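Local atomic coordinates of cytochrome cL (Hyphomicrobium denitrificans, PDB entry 2D0W), a protein that carries a covalently bound heme and probably accepts electrons from methanol dehydrogenase during methanol oxidation in the periplasm. Residues V44-P49 with A160-K166. Numbering follows the deposited sequence.
Sequences VAGCLP and AEKAQCK
P49 lays one edge of its ring against A160 and E161, near the C-terminal end of helix 149-161: its CD stands 3.6 Å from the CB of A160, and its CG and CB meet the CG of E161. Proline suits the first turn of helix 48-58, where a residue without an N-H costs little, and the compact ring offers carbon to both neighbours; E161 answers with its methylene and runs on extended to an exposed carboxylate. The single methyl of A160 is small enough to sit against the turn 45-49, meeting the P49 ring and, 3.3 Å away, the carbonyl O of A45.

G46 is where the main chains come closest, its CA 4.2 Å from that of C165. With no side chain in the way, the glycine lets Q164 O approach and presents a CA-H to that carbonyl, with a CA-to-O distance of 3.4 Å and 168° at the hydrogen. A water lies between the chains, 2.7 Å from G46 O and within hydrogen-bonding reach of A163 O; with several carbonyls around it, it cannot donate to all of them at once.

The covalent tie is the disulfide C47-C165, which, in this all-helical, class I-like cytochrome c fold, joins the turn leading into helix 48-58 to the tail after the last helix, 149-161. C165 holds its SG anti to the backbone N (chi1 178°), whereas C47 turns its SG beside its own backbone N, and the two sulfurs join at 2.1 Å with a near-perpendicular C-S-S-C torsion of 98°. Y41 packs against both cysteines, and K117 of helix 112-124 touches C165. V44 directs its CG1 methyl at the carbonyl O of K166, 3.5 Å off, while the lysine's own amine swings back to a weak bond with Q164 OE1.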
loop_
_atom_site.group_PDB
_atom_site.type_symbol
_atom_site.label_atom_id
_atom_site.label_comp_id
_atom_site.label_asym_id
_atom_site.label_seq_id
_atom_site.Cartn_x
_atom_site.Cartn_y
_atom_site.Cartn_z
ATOM N N VAL A 44 2.312 10.714 -2.168
ATOM C CA VAL A 44 2.679 11.833 -1.286
ATOM C C VAL A 44 4.056 11.483 -0.734
ATOM O O VAL A 44 4.179 10.587 0.132
ATOM C CB VAL A 44 1.666 12.049 -0.108
ATOM C CG1 VAL A 44 2.087 13.234 0.777
ATOM C CG2 VAL A 44 0.237 12.208 -0.594
ATOM N N ALA A 45 5.096 12.161 -1.229
ATOM C CA ALA A 45 6.468 11.820 -0.837
ATOM C C ALA A 45 6.627 11.755 0.678
ATOM O O ALA A 45 7.365 10.916 1.174
ATOM C CB ALA A 45 7.492 12.776 -1.447
ATOM N N GLY A 46 5.877 12.590 1.406
ATOM C CA GLY A 46 6.072 12.742 2.850
ATOM C C GLY A 46 5.700 11.478 3.621
ATOM O O GLY A 46 6.235 11.212 4.689
ATOM N N CYS A 47 4.792 10.694 3.042
ATOM C CA CYS A 47 4.287 9.459 3.656
ATOM C C CYS A 47 5.160 8.223 3.399
ATOM O O CYS A 47 4.972 7.179 4.024
ATOM C CB CYS A 47 2.879 9.200 3.128
ATOM S SG CYS A 47 1.839 10.626 3.411
ATOM N N LEU A 48 6.109 8.353 2.469
ATOM C CA LEU A 48 6.908 7.207 1.988
ATOM C C LEU A 48 7.889 6.567 2.932
ATOM O O LEU A 48 7.867 5.333 3.046
ATOM C CB LEU A 48 7.539 7.469 0.607
ATOM C CG LEU A 48 6.505 7.817 -0.476
ATOM C CD1 LEU A 48 7.206 8.265 -1.736
ATOM C CD2 LEU A 48 5.479 6.694 -0.739
ATOM N N PRO A 49 8.756 7.368 3.618
ATOM C CA PRO A 49 9.651 6.742 4.615
ATOM C C PRO A 49 8.927 5.863 5.642
ATOM O O PRO A 49 9.403 4.781 5.979
ATOM C CB PRO A 49 10.319 7.980 5.250
ATOM C CG PRO A 49 10.266 9.084 4.224
ATOM C CD PRO A 49 8.964 8.835 3.489
ATOM N N ALA A 160 12.188 12.917 1.097
ATOM C CA ALA A 160 10.866 12.462 1.540
ATOM C C ALA A 160 10.733 12.713 3.041
ATOM O O ALA A 160 9.703 13.198 3.522
ATOM C CB ALA A 160 10.694 10.969 1.214
ATOM N N GLU A 161 11.800 12.398 3.773
ATOM C CA GLU A 161 11.798 12.555 5.232
ATOM C C GLU A 161 11.580 13.990 5.700
ATOM O O GLU A 161 11.043 14.186 6.778
ATOM C CB GLU A 161 13.052 11.978 5.866
ATOM C CG GLU A 161 12.973 10.486 6.106
ATOM C CD GLU A 161 14.337 9.846 6.283
ATOM O OE1 GLU A 161 14.347 8.641 6.655
ATOM O OE2 GLU A 161 15.386 10.541 6.064
ATOM N N LYS A 162 11.967 14.970 4.889
ATOM C CA LYS A 162 11.765 16.387 5.237
ATOM C C LYS A 162 10.373 16.933 4.872
ATOM O O LYS A 162 10.024 18.073 5.219
ATOM C CB LYS A 162 12.856 17.268 4.605
ATOM C CG LYS A 162 14.253 16.925 5.008
ATOM C CD LYS A 162 15.258 17.853 4.315
ATOM C CE LYS A 162 16.663 17.760 4.929
ATOM N NZ LYS A 162 17.626 16.977 4.120
ATOM N N ALA A 163 9.575 16.130 4.173
ATOM C CA ALA A 163 8.261 16.550 3.752
ATOM C C ALA A 163 7.188 16.044 4.700
ATOM O O ALA A 163 7.405 15.088 5.494
ATOM C CB ALA A 163 7.984 16.066 2.332
ATOM N N GLN A 164 6.028 16.687 4.609
ATOM C CA GLN A 164 4.908 16.367 5.480
ATOM C C GLN A 164 4.101 15.256 4.870
ATOM O O GLN A 164 3.897 15.209 3.670
ATOM C CB GLN A 164 3.989 17.573 5.673
ATOM C CG GLN A 164 4.657 18.800 6.250
ATOM C CD GLN A 164 3.642 19.897 6.566
ATOM O OE1 GLN A 164 2.586 19.992 5.931
ATOM N NE2 GLN A 164 3.956 20.721 7.558
ATOM N N CYS A 165 3.641 14.358 5.711
ATOM C CA CYS A 165 2.691 13.387 5.266
ATOM C C CYS A 165 1.341 13.959 5.623
ATOM O O CYS A 165 0.966 14.004 6.782
ATOM C CB CYS A 165 2.929 12.050 5.935
ATOM S SG CYS A 165 1.716 10.800 5.453
ATOM N N LYS A 166 0.650 14.450 4.608
ATOM C CA LYS A 166 -0.698 15.011 4.741
ATOM C C LYS A 166 -1.356 14.761 3.403
ATOM O O LYS A 166 -0.663 14.644 2.401
ATOM C CB LYS A 166 -0.633 16.517 5.034
ATOM C CG LYS A 166 -0.111 17.369 3.854
ATOM C CD LYS A 166 0.345 18.766 4.266
ATOM C CE LYS A 166 -0.851 19.689 4.604
ATOM N NZ LYS A 166 -0.434 21.108 4.899
HETATM O O HOH W 1 8.266 12.227 6.186
#